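Local coordinates for uncharacterized protein (Borrelia turicatae, PDB 5VJ4) that is of unknown function but is a putative surface protein of the relapsing fever spirochete, possibly a lipid-binding one, differentially regulated in the tick-mammal transmission cycle, at residues F210-A213 against V214-A218; V148-K151 against I152-T156. All coordinates share one frame; numbering follows the deposited sequence.

Contact 1: F210-A213 against V214-A218; sequences FAQA and VVYYA
Val214 is bonded back to Phe210 in helix 207-214: its N donates to Phe210 O at 3.0 Å, with an N-H...O angle of 145°. The next backbone bond is weak, from Tyr216 N to Ala213 O at 3.3 Å, and it spans three residues instead of four.

Apolar contact is made by Phe210 and Val214. With its CG anti to the backbone N (chi1 171°), the Phe210 ring swings out from the helix and a little forward, and its CE1 meets Val214 CG1 at 4.0 Å while Val214 CB stands over one face near the rim. The exposed Val215 rests its CG2 against the carbonyl oxygens of Ala211 and Gln212.

Aromatic contacts gather about Tyr216. Its ring lies back over the preceding turn, Ala213 CA making a CH-pi contact 4.0 Å from the ring centroid, and Gln212 O sits above a face towards the rim. The Gln212 side chain runs alongside in the same direction, amide and ring planes 27° apart; Arg209 bonds Gln212 OE1 and, weakly, Tyr216 OH. Arg286 of helix 263-301 adds a cation-pi contact to the Tyr216 ring.

With one firm and one weak backbone bond between the two halves, much of what joins them is carbon packing and an aromatic ring laid on backbone.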
ATOM      1  N   PHE A 210       3.722 -11.641 -19.528  1.00 51.12           N
ATOM      2  CA  PHE A 210       2.791 -12.409 -18.719  1.00 45.59           C
ATOM      3  C   PHE A 210       3.464 -13.695 -18.238  1.00 49.37           C
ATOM      4  O   PHE A 210       3.420 -14.028 -17.054  1.00 49.55           O
ATOM      5  CB  PHE A 210       1.474 -12.719 -19.446  1.00 36.27           C
ATOM      6  CG  PHE A 210       0.620 -13.678 -18.692  1.00 37.28           C
ATOM      7  CD1 PHE A 210       0.885 -15.058 -18.734  1.00 33.84           C
ATOM      8  CD2 PHE A 210      -0.433 -13.215 -17.882  1.00 38.91           C
ATOM      9  CE1 PHE A 210       0.108 -15.950 -17.988  1.00 49.75           C
ATOM     10  CE2 PHE A 210      -1.218 -14.115 -17.126  1.00 43.63           C
ATOM     11  CZ  PHE A 210      -0.947 -15.485 -17.181  1.00 47.42           C
ATOM     12  N   ALA A 211       4.093 -14.419 -19.155  1.00 54.91           N
ATOM     13  CA  ALA A 211       4.719 -15.694 -18.773  1.00 59.12           C
ATOM     14  C   ALA A 211       5.928 -15.489 -17.884  1.00 52.65           C
ATOM     15  O   ALA A 211       6.191 -16.304 -17.016  1.00 62.13           O
ATOM     16  CB  ALA A 211       5.093 -16.502 -19.996  1.00 54.61           C
ATOM     17  N   GLN A 212       6.638 -14.383 -18.105  1.00 60.17           N
ATOM     18  CA  GLN A 212       7.852 -14.028 -17.362  1.00 51.97           C
ATOM     19  C   GLN A 212       7.509 -13.727 -15.925  1.00 61.94           C
ATOM     20  O   GLN A 212       8.202 -14.195 -15.024  1.00 69.64           O
ATOM     21  CB  GLN A 212       8.470 -12.776 -17.992  1.00 58.29           C
ATOM     22  CG  GLN A 212       9.905 -12.460 -17.650  1.00 67.40           C
ATOM     23  CD  GLN A 212      10.373 -11.203 -18.363  1.00 82.43           C
ATOM     24  OE1 GLN A 212      10.001 -10.072 -17.988  1.00 92.73           O
ATOM     25  NE2 GLN A 212      11.197 -11.389 -19.406  1.00 78.54           N
ATOM     26  N   ALA A 213       6.412 -12.978 -15.748  1.00 46.16           N
ATOM     27  CA  ALA A 213       6.018 -12.408 -14.481  1.00 48.53           C
ATOM     28  C   ALA A 213       5.217 -13.338 -13.603  1.00 54.97           C
ATOM     29  O   ALA A 213       5.276 -13.270 -12.368  1.00 56.82           O
ATOM     30  CB  ALA A 213       5.237 -11.129 -14.714  1.00 43.02           C
ATOM     31  N   VAL A 214       4.449 -14.199 -14.236  1.00 52.67           N
ATOM     32  CA  VAL A 214       3.541 -15.037 -13.490  1.00 53.76           C
ATOM     33  C   VAL A 214       4.296 -16.135 -12.719  1.00 56.87           C
ATOM     34  O   VAL A 214       3.838 -16.589 -11.680  1.00 56.54           O
ATOM     35  CB  VAL A 214       2.424 -15.563 -14.419  1.00 61.60           C
ATOM     36  CG1 VAL A 214       2.840 -16.817 -15.188  1.00 72.10           C
ATOM     37  CG2 VAL A 214       1.166 -15.794 -13.640  1.00 62.87           C
ATOM     38  N   VAL A 215       5.456 -16.555 -13.213  1.00 60.38           N
ATOM     39  CA  VAL A 215       6.196 -17.611 -12.519  1.00 68.51           C
ATOM     40  C   VAL A 215       6.993 -17.099 -11.322  1.00 64.85           C
ATOM     41  O   VAL A 215       7.465 -17.901 -10.531  1.00 70.47           O
ATOM     42  CB  VAL A 215       7.109 -18.453 -13.428  1.00 58.47           C
ATOM     43  CG1 VAL A 215       6.282 -19.362 -14.344  1.00 84.71           C
ATOM     44  CG2 VAL A 215       8.076 -17.564 -14.179  1.00 50.71           C
ATOM     45  N   TYR A 216       7.132 -15.781 -11.192  1.00 44.96           N
ATOM     46  CA  TYR A 216       7.698 -15.188  -9.998  1.00 37.32           C
ATOM     47  C   TYR A 216       7.033 -15.713  -8.722  1.00 54.47           C
ATOM     48  O   TYR A 216       7.628 -15.636  -7.634  1.00 71.02           O
ATOM     49  CB  TYR A 216       7.592 -13.653 -10.006  1.00 37.02           C
ATOM     50  CG  TYR A 216       8.398 -12.912 -11.062  1.00 49.19           C
ATOM     51  CD1 TYR A 216       9.577 -13.443 -11.598  1.00 44.24           C
ATOM     52  CD2 TYR A 216       8.002 -11.646 -11.495  1.00 51.73           C
ATOM     53  CE1 TYR A 216      10.318 -12.738 -12.535  1.00 46.96           C
ATOM     54  CE2 TYR A 216       8.735 -10.939 -12.451  1.00 49.97           C
ATOM     55  CZ  TYR A 216       9.877 -11.494 -12.972  1.00 48.20           C
ATOM     56  OH  TYR A 216      10.585 -10.814 -13.917  1.00 62.30           O
ATOM     57  N   TYR A 217       5.812 -16.239  -8.853  1.00 47.93           N
ATOM     58  CA  TYR A 217       4.994 -16.542  -7.678  1.00 49.39           C
ATOM     59  C   TYR A 217       5.135 -17.988  -7.226  1.00 48.78           C
ATOM     60  O   TYR A 217       4.799 -18.312  -6.094  1.00 58.29           O
ATOM     61  CB  TYR A 217       3.518 -16.091  -7.882  1.00 49.12           C
ATOM     62  CG  TYR A 217       3.359 -14.584  -7.694  1.00 49.27           C
ATOM     63  CD1 TYR A 217       3.523 -13.712  -8.765  1.00 45.26           C
ATOM     64  CD2 TYR A 217       3.100 -14.024  -6.430  1.00 47.72           C
ATOM     65  CE1 TYR A 217       3.426 -12.329  -8.597  1.00 46.20           C
ATOM     66  CE2 TYR A 217       3.015 -12.636  -6.247  1.00 47.73           C
ATOM     67  CZ  TYR A 217       3.180 -11.790  -7.335  1.00 54.19           C
ATOM     68  OH  TYR A 217       3.088 -10.415  -7.184  1.00 55.62           O
ATOM     69  N   ALA A 218       5.643 -18.855  -8.103  1.00 52.45           N
ATOM     70  CA  ALA A 218       5.809 -20.267  -7.768  1.00 49.85           C
ATOM     71  C   ALA A 218       6.693 -20.473  -6.518  1.00 68.89           C
ATOM     72  O   ALA A 218       6.216 -21.084  -5.541  1.00 63.84           O
ATOM     73  CB  ALA A 218       6.313 -21.038  -8.954  1.00 48.49           C
TER

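Contact 2: V148-K151 against I152-T156; sequences VIEK and IIKPT
Lys154 lies back along the turn before it, and its backbone N gives a bond to Ile149 O at 2.9 Å. That same oxygen accompanies the start of the side chain: CB lies 3.4 Å from Ile149 O, CG keeps almost the same separation and CD is drawing away. The chain is extended beyond CG (chi2 180°), which carries CE past Ile149 CG2 and brings NZ to 4.1 Å from Glu150 CG. The charged ends do not touch, Lys154 NZ being 4.8 Å from Glu150 OE2, so any attraction between them is probably modest.

The turn underneath is a wider, pi-type one within helix 145-171: Val148 O receives both Ile152 N and Ile153 N, the latter in the five-residue spacing and with the straighter N-H...O angle, 158° against 140°. Pro155 follows directly and has no N-H to give, and the helix kinks there; its ring lies beside the carbonyls of the turn before, CD nearest Glu150 O and CG nearest Lys151 O.

Turned to another side of the helix, the Val148 and Ile153 side chains cross, CG1 of Val148 lying 3.8 Å from CG1 of Ile153, and Ile153 continues onto Ile124 of helix 118-128. One turn on, Ile152 O is gripped from opposite faces of its carbonyl plane by Thr156 N and by Thr156 OG1, the hydroxyl bond measuring 2.9 Å.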
ATOM      1  N   VAL A 148      -1.091 -18.792 -27.105  1.00 62.70           N
ATOM      2  CA  VAL A 148      -1.919 -18.942 -25.920  1.00 48.04           C
ATOM      3  C   VAL A 148      -1.496 -20.142 -25.072  1.00 55.84           C
ATOM      4  O   VAL A 148      -1.271 -20.005 -23.864  1.00 51.77           O
ATOM      5  CB  VAL A 148      -3.391 -19.012 -26.299  1.00 44.32           C
ATOM      6  CG1 VAL A 148      -4.248 -19.481 -25.123  1.00 43.65           C
ATOM      7  CG2 VAL A 148      -3.817 -17.631 -26.754  1.00 56.40           C
ATOM      8  N   ILE A 149      -1.349 -21.300 -25.702  1.00 60.40           N
ATOM      9  CA  ILE A 149      -0.989 -22.502 -24.960  1.00 64.14           C
ATOM     10  C   ILE A 149       0.388 -22.354 -24.306  1.00 71.84           C
ATOM     11  O   ILE A 149       0.581 -22.748 -23.150  1.00 67.01           O
ATOM     12  CB  ILE A 149      -0.982 -23.771 -25.857  1.00 67.78           C
ATOM     13  CG1 ILE A 149      -2.393 -24.119 -26.381  1.00 55.73           C
ATOM     14  CG2 ILE A 149      -0.364 -24.954 -25.104  1.00 50.76           C
ATOM     15  CD1 ILE A 149      -3.244 -24.982 -25.441  1.00 81.87           C
ATOM     16  N   GLU A 150       1.344 -21.783 -25.029  1.00 64.63           N
ATOM     17  CA  GLU A 150       2.697 -21.797 -24.511  1.00 67.77           C
ATOM     18  C   GLU A 150       2.998 -20.684 -23.509  1.00 64.52           C
ATOM     19  O   GLU A 150       3.666 -20.922 -22.522  1.00 72.76           O
ATOM     20  CB  GLU A 150       3.731 -21.820 -25.627  1.00 74.73           C
ATOM     21  CG  GLU A 150       4.747 -22.925 -25.390  1.00 97.05           C
ATOM     22  CD  GLU A 150       6.185 -22.480 -25.605  1.00127.91           C
ATOM     23  OE1 GLU A 150       6.419 -21.504 -26.364  1.00115.21           O
ATOM     24  OE2 GLU A 150       7.081 -23.112 -24.998  1.00133.44           O
ATOM     25  N   LYS A 151       2.468 -19.491 -23.746  1.00 66.87           N
ATOM     26  CA  LYS A 151       2.756 -18.324 -22.917  1.00 55.50           C
ATOM     27  C   LYS A 151       1.698 -18.002 -21.895  1.00 58.28           C
ATOM     28  O   LYS A 151       2.003 -17.378 -20.891  1.00 67.36           O
ATOM     29  CB  LYS A 151       2.975 -17.107 -23.792  1.00 58.87           C
ATOM     30  CG  LYS A 151       4.146 -17.276 -24.759  1.00 74.47           C
ATOM     31  CD  LYS A 151       5.486 -17.487 -24.058  1.00 69.53           C
ATOM     32  CE  LYS A 151       6.621 -16.944 -24.917  1.00100.19           C
ATOM     33  NZ  LYS A 151       7.967 -17.179 -24.325  1.00103.29           N
ATOM     34  N   ILE A 152       0.452 -18.402 -22.140  1.00 56.53           N
ATOM     35  CA  ILE A 152      -0.579 -18.163 -21.149  1.00 44.00           C
ATOM     36  C   ILE A 152      -0.885 -19.399 -20.335  1.00 52.51           C
ATOM     37  O   ILE A 152      -0.777 -19.385 -19.096  1.00 59.68           O
ATOM     38  CB  ILE A 152      -1.853 -17.567 -21.748  1.00 50.53           C
ATOM     39  CG1 ILE A 152      -1.528 -16.332 -22.588  1.00 50.31           C
ATOM     40  CG2 ILE A 152      -2.860 -17.237 -20.650  1.00 49.97           C
ATOM     41  CD1 ILE A 152      -0.734 -15.283 -21.845  1.00 64.02           C
ATOM     42  N   ILE A 153      -1.224 -20.478 -21.022  1.00 45.95           N
ATOM     43  CA  ILE A 153      -1.803 -21.613 -20.315  1.00 57.42           C
ATOM     44  C   ILE A 153      -0.749 -22.432 -19.550  1.00 64.64           C
ATOM     45  O   ILE A 153      -0.893 -22.657 -18.352  1.00 66.34           O
ATOM     46  CB  ILE A 153      -2.690 -22.471 -21.235  1.00 56.43           C
ATOM     47  CG1 ILE A 153      -3.690 -21.561 -21.956  1.00 61.39           C
ATOM     48  CG2 ILE A 153      -3.356 -23.567 -20.424  1.00 44.65           C
ATOM     49  CD1 ILE A 153      -4.984 -22.187 -22.372  1.00 65.70           C
ATOM     50  N   LYS A 154       0.318 -22.837 -20.232  1.00 66.17           N
ATOM     51  CA  LYS A 154       1.382 -23.630 -19.594  1.00 69.02           C
ATOM     52  C   LYS A 154       1.934 -22.979 -18.317  1.00 71.02           C
ATOM     53  O   LYS A 154       1.910 -23.639 -17.259  1.00 74.55           O
ATOM     54  CB  LYS A 154       2.493 -24.009 -20.581  1.00 78.03           C
ATOM     55  CG  LYS A 154       2.212 -25.255 -21.422  1.00 94.89           C
ATOM     56  CD  LYS A 154       3.387 -25.543 -22.360  1.00138.05           C
ATOM     57  CE  LYS A 154       3.224 -26.835 -23.154  1.00130.79           C
ATOM     58  NZ  LYS A 154       4.208 -26.881 -24.271  1.00120.30           N
ATOM     59  N   PRO A 155       2.360 -21.686 -18.382  1.00 55.04           N
ATOM     60  CA  PRO A 155       2.842 -21.029 -17.144  1.00 56.60           C
ATOM     61  C   PRO A 155       1.800 -20.987 -16.047  1.00 62.03           C
ATOM     62  O   PRO A 155       2.117 -21.319 -14.893  1.00 65.99           O
ATOM     63  CB  PRO A 155       3.183 -19.611 -17.590  1.00 44.10           C
ATOM     64  CG  PRO A 155       3.451 -19.748 -19.044  1.00 55.33           C
ATOM     65  CD  PRO A 155       2.442 -20.757 -19.519  1.00 58.87           C
ATOM     66  N   THR A 156       0.562 -20.635 -16.398  1.00 54.26           N
ATOM     67  CA  THR A 156      -0.480 -20.554 -15.380  1.00 49.50           C
ATOM     68  C   THR A 156      -0.713 -21.908 -14.742  1.00 57.67           C
ATOM     69  O   THR A 156      -0.856 -22.023 -13.508  1.00 51.71           O
ATOM     70  CB  THR A 156      -1.773 -19.962 -15.928  1.00 48.31           C
ATOM     71  OG1 THR A 156      -1.503 -18.634 -16.397  1.00 58.63           O
ATOM     72  CG2 THR A 156      -2.789 -19.854 -14.841  1.00 49.00           C
TER

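Contact 2 comes first along the chain, near the start of helix 145-171; contact 1 follows after helix 176-201, running from helix 207-214 into the loop before helix 218-222. Their centres lie about 11 Å apart and they touch directly: the Phe210 ring sits against Ile152 and Thr156, with Phe210 CD1 3.5 Å from Ile152 CD1, while Ala211 and Val214 pack on Pro155. The helix 207-214 is therefore laid against the kinked part of helix 145-171. Contact 1 also reaches helices 176-201 and 263-301, and contact 2 reaches helix 118-128, so the pair forms part of the packing between several helices of this largely helical protein.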